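Capsular polysaccharide export system protein KpsC (Thermosulfurimonas dismutans, PDB 6MGB) probably transfers Kdo in a beta(2,4) linkage from a CMP-activated donor, building the conserved glycolipid that ends Gram-negative capsular polysaccharides. Local coordinates at residues L25-E30 / R302-A307; R158-D163 / D240-V245. All blocks are in the same frame, centred on the assembly; numbering follows the deposited sequence.

Contact 1. Residues L25-E30 / R302-A307; sequences LEVFLE and RYINPA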
loop_
_atom_site.group_PDB
_atom_site.type_symbol
_atom_site.label_atom_id
_atom_site.label_comp_id
_atom_site.label_asym_id
_atom_site.label_seq_id
_atom_site.Cartn_x
_atom_site.Cartn_y
_atom_site.Cartn_z
ATOM N N LEU A 25 3.087 -11.745 15.134
ATOM C CA LEU A 25 3.855 -10.504 15.137
ATOM C C LEU A 25 5.339 -10.766 15.363
ATOM O O LEU A 25 6.191 -10.265 14.622
ATOM C CB LEU A 25 3.304 -9.561 16.208
ATOM C CG LEU A 25 4.088 -8.267 16.443
ATOM C CD1 LEU A 25 3.991 -7.350 15.233
ATOM C CD2 LEU A 25 3.590 -7.571 17.697
ATOM N N GLU A 26 5.668 -11.552 16.391
ATOM C CA GLU A 26 7.074 -11.767 16.724
ATOM C C GLU A 26 7.812 -12.498 15.613
ATOM O O GLU A 26 9.027 -12.325 15.459
ATOM C CB GLU A 26 7.195 -12.541 18.034
ATOM C CG GLU A 26 6.755 -11.748 19.246
ATOM C CD GLU A 26 7.143 -12.424 20.547
ATOM O OE1 GLU A 26 7.550 -13.600 20.497
ATOM O OE2 GLU A 26 7.073 -11.773 21.610
ATOM N N VAL A 27 7.108 -13.326 14.838
ATOM C CA VAL A 27 7.736 -13.966 13.689
ATOM C C VAL A 27 8.088 -12.925 12.635
ATOM O O VAL A 27 9.184 -12.945 12.064
ATOM C CB VAL A 27 6.817 -15.066 13.122
ATOM C CG1 VAL A 27 7.423 -15.684 11.868
ATOM C CG2 VAL A 27 6.562 -16.141 14.172
ATOM N N PHE A 28 7.165 -11.999 12.361
ATOM C CA PHE A 28 7.454 -10.918 11.426
ATOM C C PHE A 28 8.631 -10.080 11.911
ATOM O O PHE A 28 9.549 -9.771 11.143
ATOM C CB PHE A 28 6.218 -10.032 11.244
ATOM C CG PHE A 28 5.108 -10.673 10.454
ATOM C CD1 PHE A 28 5.283 -11.005 9.121
ATOM C CD2 PHE A 28 3.875 -10.910 11.040
ATOM C CE1 PHE A 28 4.254 -11.579 8.395
ATOM C CE2 PHE A 28 2.845 -11.483 10.319
ATOM C CZ PHE A 28 3.034 -11.818 8.995
ATOM N N LEU A 29 8.620 -9.707 13.192
ATOM C CA LEU A 29 9.623 -8.794 13.725
ATOM C C LEU A 29 10.975 -9.456 13.955
ATOM O O LEU A 29 11.987 -8.749 14.025
ATOM C CB LEU A 29 9.136 -8.186 15.043
ATOM C CG LEU A 29 8.027 -7.136 14.956
ATOM C CD1 LEU A 29 7.591 -6.710 16.348
ATOM C CD2 LEU A 29 8.484 -5.927 14.153
ATOM N N GLU A 30 11.020 -10.780 14.077
ATOM C CA GLU A 30 12.250 -11.495 14.410
ATOM C C GLU A 30 12.790 -11.076 15.775
ATOM O O GLU A 30 13.978 -11.253 16.063
ATOM C CB GLU A 30 13.309 -11.295 13.320
ATOM C CG GLU A 30 12.845 -11.748 11.939
ATOM C CD GLU A 30 13.751 -11.269 10.822
ATOM O OE1 GLU A 30 14.836 -10.727 11.121
ATOM O OE2 GLU A 30 13.378 -11.432 9.641
ATOM N N ARG A 302 7.885 -8.011 4.882
ATOM C CA ARG A 302 8.308 -9.266 5.494
ATOM C C ARG A 302 7.193 -10.289 5.327
ATOM O O ARG A 302 6.072 -10.079 5.803
ATOM C CB ARG A 302 8.645 -9.073 6.971
ATOM C CG ARG A 302 9.651 -7.968 7.215
ATOM C CD ARG A 302 10.167 -7.977 8.637
ATOM N NE ARG A 302 11.164 -6.933 8.847
ATOM C CZ ARG A 302 11.856 -6.769 9.968
ATOM N NH1 ARG A 302 11.666 -7.585 10.997
ATOM N NH2 ARG A 302 12.742 -5.787 10.060
ATOM N N TYR A 303 7.502 -11.390 4.652
ATOM C CA TYR A 303 6.524 -12.423 4.354
ATOM C C TYR A 303 6.690 -13.616 5.284
ATOM O O TYR A 303 7.803 -13.971 5.681
ATOM C CB TYR A 303 6.660 -12.899 2.904
ATOM C CG TYR A 303 6.277 -11.861 1.879
ATOM C CD1 TYR A 303 4.969 -11.754 1.436
ATOM C CD2 TYR A 303 7.223 -10.991 1.350
ATOM C CE1 TYR A 303 4.604 -10.805 0.503
ATOM C CE2 TYR A 303 6.871 -10.043 0.412
ATOM C CZ TYR A 303 5.558 -9.952 -0.006
ATOM O OH TYR A 303 5.197 -9.010 -0.939
ATOM N N ILE A 304 5.564 -14.228 5.630
ATOM C CA ILE A 304 5.546 -15.504 6.333
ATOM C C ILE A 304 5.057 -16.563 5.360
ATOM O O ILE A 304 4.292 -16.278 4.432
ATOM C CB ILE A 304 4.672 -15.493 7.610
ATOM C CG1 ILE A 304 3.323 -14.787 7.393
ATOM C CG2 ILE A 304 5.428 -14.840 8.756
ATOM C CD1 ILE A 304 2.279 -15.601 6.642
ATOM N N ASN A 305 5.520 -17.787 5.563
ATOM C CA ASN A 305 4.995 -18.898 4.789
ATOM C C ASN A 305 3.664 -19.291 5.417
ATOM O O ASN A 305 3.650 -19.854 6.520
ATOM C CB ASN A 305 5.973 -20.071 4.777
ATOM C CG ASN A 305 5.496 -21.211 3.906
ATOM O OD1 ASN A 305 4.316 -21.288 3.558
ATOM N ND2 ASN A 305 6.409 -22.104 3.544
ATOM N N PRO A 306 2.528 -18.999 4.776
ATOM C CA PRO A 306 1.242 -19.260 5.444
ATOM C C PRO A 306 1.057 -20.710 5.843
ATOM O O PRO A 306 0.313 -20.994 6.788
ATOM C CB PRO A 306 0.207 -18.825 4.395
ATOM C CG PRO A 306 0.944 -17.909 3.479
ATOM C CD PRO A 306 2.333 -18.452 3.422
ATOM N N ALA A 307 1.724 -21.636 5.156
ATOM C CA ALA A 307 1.541 -23.057 5.417
ATOM C C ALA A 307 2.320 -23.541 6.632
ATOM O O ALA A 307 1.959 -24.571 7.210
ATOM C CB ALA A 307 1.955 -23.863 4.187
#
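Arg302 reaches from its strand to the C-terminal end of helix 25-29, in the half of this GT-B-type transferase built on the mixed sheet. Arg302 NH1 donates to Phe28 O at 3.0 Å along a nearly straight bond (N-H...O 170°), with that oxygen in the guanidinium plane. A second, weak bond runs from Arg302 NH1 to Leu29 O at 3.3 Å. One nitrogen thus grips two successive carbonyls at the helix end, where its positive charge probably suits the partial negative charge of the helix C terminus. The arginine chain is extended from CG to NE (chi3 178°), which carries the guanidinium out to those oxygens. Glu30, the residue with positive phi that leaves the helix, adds charge only: its OE2 is 4.4 Å from Arg302 NH1, well out of the guanidinium plane.

Farther along the strand, Ile304 packs on the aromatic ring of Phe28. In one of its two deposited conformers, so with some doubt, Ile304 CG2 lies over a ring face, 3.5 Å from Phe28 CE1, and meets Val27 CG1 at 3.8 Å, the valine and isoleucine side chains crossing at about a right angle. Leu91 of strand 90-94 also touches Phe28, and Arg302 is joined to Leu91 by backbone hydrogen bonding. Asn305 OD1 accepts from Ala307 N at 3.1 Å in an Asx turn, with the donor above the carbonyl plane.

Contact 2. Residues R158-D163 / D240-V245; sequences RVLLID and DRIYTV. With C5P (cytidine-5'-monophosphate), chain D.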
loop_
_atom_site.group_PDB
_atom_site.type_symbol
_atom_site.label_atom_id
_atom_site.label_comp_id
_atom_site.label_asym_id
_atom_site.label_seq_id
_atom_site.Cartn_x
_atom_site.Cartn_y
_atom_site.Cartn_z
ATOM N N ARG A 158 -13.100 5.961 -21.943
ATOM C CA ARG A 158 -13.470 6.013 -20.535
ATOM C C ARG A 158 -12.209 6.053 -19.684
ATOM O O ARG A 158 -11.172 5.500 -20.062
ATOM C CB ARG A 158 -14.332 4.806 -20.148
ATOM C CG ARG A 158 -13.669 3.482 -20.478
ATOM C CD ARG A 158 -14.475 2.284 -20.011
ATOM N NE ARG A 158 -13.860 1.041 -20.474
ATOM C CZ ARG A 158 -14.276 0.319 -21.513
ATOM N NH1 ARG A 158 -15.342 0.684 -22.217
ATOM N NH2 ARG A 158 -13.625 -0.787 -21.844
ATOM N N VAL A 159 -12.315 6.707 -18.526
ATOM C CA VAL A 159 -11.231 6.778 -17.555
ATOM C C VAL A 159 -11.773 6.353 -16.197
ATOM O O VAL A 159 -12.983 6.334 -15.961
ATOM C CB VAL A 159 -10.605 8.189 -17.475
ATOM C CG1 VAL A 159 -10.136 8.640 -18.852
ATOM C CG2 VAL A 159 -11.592 9.195 -16.892
ATOM N N LEU A 160 -10.855 6.015 -15.293
ATOM C CA LEU A 160 -11.203 5.510 -13.971
ATOM C C LEU A 160 -10.601 6.405 -12.898
ATOM O O LEU A 160 -9.402 6.705 -12.935
ATOM C CB LEU A 160 -10.711 4.072 -13.781
ATOM C CG LEU A 160 -11.099 3.415 -12.452
ATOM C CD1 LEU A 160 -12.610 3.270 -12.339
ATOM C CD2 LEU A 160 -10.419 2.064 -12.300
ATOM N N LEU A 161 -11.434 6.825 -11.949
ATOM C CA LEU A 161 -10.997 7.560 -10.770
ATOM C C LEU A 161 -11.066 6.632 -9.563
ATOM O O LEU A 161 -12.075 5.949 -9.360
ATOM C CB LEU A 161 -11.869 8.800 -10.538
ATOM C CG LEU A 161 -11.597 10.044 -11.393
ATOM C CD1 LEU A 161 -11.457 9.713 -12.872
ATOM C CD2 LEU A 161 -12.711 11.058 -11.186
ATOM N N ILE A 162 -9.997 6.610 -8.772
ATOM C CA ILE A 162 -9.898 5.742 -7.603
ATOM C C ILE A 162 -10.290 6.551 -6.374
ATOM O O ILE A 162 -9.693 7.594 -6.087
ATOM C CB ILE A 162 -8.482 5.160 -7.456
ATOM C CG1 ILE A 162 -8.121 4.330 -8.694
ATOM C CG2 ILE A 162 -8.379 4.308 -6.187
ATOM C CD1 ILE A 162 -6.684 3.854 -8.726
ATOM N N ASP A 163 -11.293 6.070 -5.645
ATOM C CA ASP A 163 -11.681 6.692 -4.389
ATOM C C ASP A 163 -10.961 5.997 -3.239
ATOM O O ASP A 163 -10.508 4.856 -3.358
ATOM C CB ASP A 163 -13.198 6.623 -4.188
ATOM C CG ASP A 163 -13.698 7.614 -3.148
ATOM O OD1 ASP A 163 -12.959 8.566 -2.822
ATOM O OD2 ASP A 163 -14.834 7.444 -2.654
ATOM N N ASP A 240 -7.283 2.516 -19.815
ATOM C CA ASP A 240 -5.904 2.874 -20.124
ATOM C C ASP A 240 -5.353 3.953 -19.207
ATOM O O ASP A 240 -4.138 3.999 -18.984
ATOM C CB ASP A 240 -5.791 3.359 -21.572
ATOM C CG ASP A 240 -6.156 2.286 -22.578
ATOM O OD1 ASP A 240 -5.908 1.096 -22.296
ATOM O OD2 ASP A 240 -6.689 2.634 -23.652
ATOM N N ARG A 241 -6.217 4.812 -18.667
ATOM C CA ARG A 241 -5.806 5.975 -17.893
ATOM C C ARG A 241 -6.498 5.951 -16.540
ATOM O O ARG A 241 -7.729 5.860 -16.471
ATOM C CB ARG A 241 -6.143 7.263 -18.653
ATOM C CG ARG A 241 -5.859 8.542 -17.896
ATOM C CD ARG A 241 -6.073 9.751 -18.791
ATOM N NE ARG A 241 -4.993 9.919 -19.760
ATOM C CZ ARG A 241 -4.993 10.823 -20.734
ATOM N NH1 ARG A 241 -6.021 11.648 -20.882
ATOM N NH2 ARG A 241 -3.963 10.904 -21.564
ATOM N N ILE A 242 -5.710 6.044 -15.469
ATOM C CA ILE A 242 -6.209 5.957 -14.102
ATOM C C ILE A 242 -5.870 7.249 -13.372
ATOM O O ILE A 242 -4.782 7.807 -13.551
ATOM C CB ILE A 242 -5.607 4.746 -13.356
ATOM C CG1 ILE A 242 -5.702 3.476 -14.206
ATOM C CG2 ILE A 242 -6.302 4.541 -12.019
ATOM C CD1 ILE A 242 -7.108 3.103 -14.630
ATOM N N TYR A 243 -6.804 7.715 -12.545
ATOM C CA TYR A 243 -6.615 8.894 -11.707
ATOM C C TYR A 243 -6.644 8.482 -10.243
ATOM O O TYR A 243 -7.563 7.777 -9.813
ATOM C CB TYR A 243 -7.700 9.939 -11.970
ATOM C CG TYR A 243 -7.579 10.661 -13.294
ATOM C CD1 TYR A 243 -7.992 10.061 -14.475
ATOM C CD2 TYR A 243 -7.071 11.952 -13.358
ATOM C CE1 TYR A 243 -7.889 10.720 -15.685
ATOM C CE2 TYR A 243 -6.964 12.618 -14.562
ATOM C CZ TYR A 243 -7.375 12.000 -15.722
ATOM O OH TYR A 243 -7.269 12.664 -16.920
ATOM N N THR A 244 -5.646 8.927 -9.477
ATOM C CA THR A 244 -5.555 8.581 -8.065
ATOM C C THR A 244 -4.858 9.701 -7.307
ATOM O O THR A 244 -4.044 10.442 -7.869
ATOM C CB THR A 244 -4.797 7.260 -7.853
ATOM O OG1 THR A 244 -4.935 6.835 -6.491
ATOM C CG2 THR A 244 -3.313 7.417 -8.185
ATOM N N VAL A 245 -5.187 9.817 -6.021
ATOM C CA VAL A 245 -4.490 10.730 -5.122
ATOM C C VAL A 245 -3.285 9.999 -4.549
ATOM O O VAL A 245 -2.136 10.369 -4.817
ATOM C CB VAL A 245 -5.414 11.245 -3.999
ATOM C CG1 VAL A 245 -4.621 12.081 -2.995
ATOM C CG2 VAL A 245 -6.560 12.065 -4.578
HETATM O O3P C5P D . -4.316 2.283 -0.571
HETATM P P C5P D . -5.782 1.934 -0.453
HETATM O O1P C5P D . -6.606 3.052 -1.083
HETATM O O2P C5P D . -6.343 1.632 0.923
HETATM O "O5'" C5P D . -5.987 0.643 -1.359
HETATM C "C5'" C5P D . -5.730 -0.662 -0.862
HETATM C "C4'" C5P D . -6.128 -1.704 -1.875
HETATM O "O4'" C5P D . -7.576 -1.779 -1.935
HETATM C "C3'" C5P D . -5.708 -1.413 -3.309
HETATM O "O3'" C5P D . -4.380 -1.823 -3.582
HETATM C "C2'" C5P D . -6.751 -2.162 -4.130
HETATM O "O2'" C5P D . -6.433 -3.543 -4.231
HETATM C "C1'" C5P D . -8.001 -2.004 -3.263
HETATM N N1 C5P D . -8.830 -0.852 -3.689
HETATM C C2 C5P D . -10.060 -1.067 -4.516
HETATM N N3 C5P D . -10.895 0.111 -4.942
HETATM C C4 C5P D . -10.518 1.466 -4.550
HETATM C C5 C5P D . -9.294 1.680 -3.727
HETATM C C6 C5P D . -8.461 0.502 -3.302
HETATM O O2 C5P D . -10.370 -2.162 -4.836
HETATM N N4 C5P D . -11.326 2.609 -4.966
HETATM O O HOH W 1 -8.635 5.093 -20.197
HETATM O O HOH W 2 -7.170 7.814 -5.320
#
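Tyr243 N donates to Leu160 O at 2.8 Å, and Ile162 N to Tyr243 O at 2.9 Å, tying parallel strands 158-162 and 241-244. A weaker bond, Leu160 N to Arg241 O at 3.3 Å, continues the ladder toward the strand starts. On one face of the sheet Leu161 and Tyr243 lie side by side, Leu161 CD1 3.8 Å from Tyr243 CD1. With CG beside its backbone N (chi1 -72°), Tyr243 turns its ring edge toward Leu160 O and sets its CE1 4.1 Å from Val159 CB. Its hydroxyl bonds to Asn192. Were this tyrosine an alanine, a gap would probably open beside Leu161 and Val159, and Asn192 would lose its hydroxyl partner. On the other face Leu160 CB rests 3.8 Å from Ile242 CD1.

Where the strands end, a water donates to Ile162 O at 2.6 Å and accepts from Thr244 OG1 and Val245 N, bridging them as they part; Thr244 OG1 in turn accepts from Ser247 N, a neighbour in the CMP site. There Asp163 O accepts from the cytosine amino group N4 at 2.9 Å, while its carboxylate takes the backbone N-H groups of Leu214 and Ala215. These two strands are the central neighbours of a six-stranded parallel sheet ordered 3-2-1-4-5-6, the Rossmann-like arrangement of a GT-B domain, with the nucleotide at their C-terminal ends.

From the N terminus the chain soon forms helix 25-29, whose partner, strand 302-305, arrives only near the C terminus; contact 1 therefore closes a loop of 271 residues. Inside that loop the chain first builds most of the mixed sheet, then passes into the parallel sheet, where contact 2 closes a shorter loop of 76 residues between strands 158-162 and 241-244. Contact 2 is thus wholly nested in contact 1. Their centres stand 34 Å apart, on opposite sides of the chain's centre, and their nearest atoms are about 19 Å apart. Contact 1 sets the early helix against a late strand of the mixed sheet; contact 2 joins two strands within the CMP-binding half.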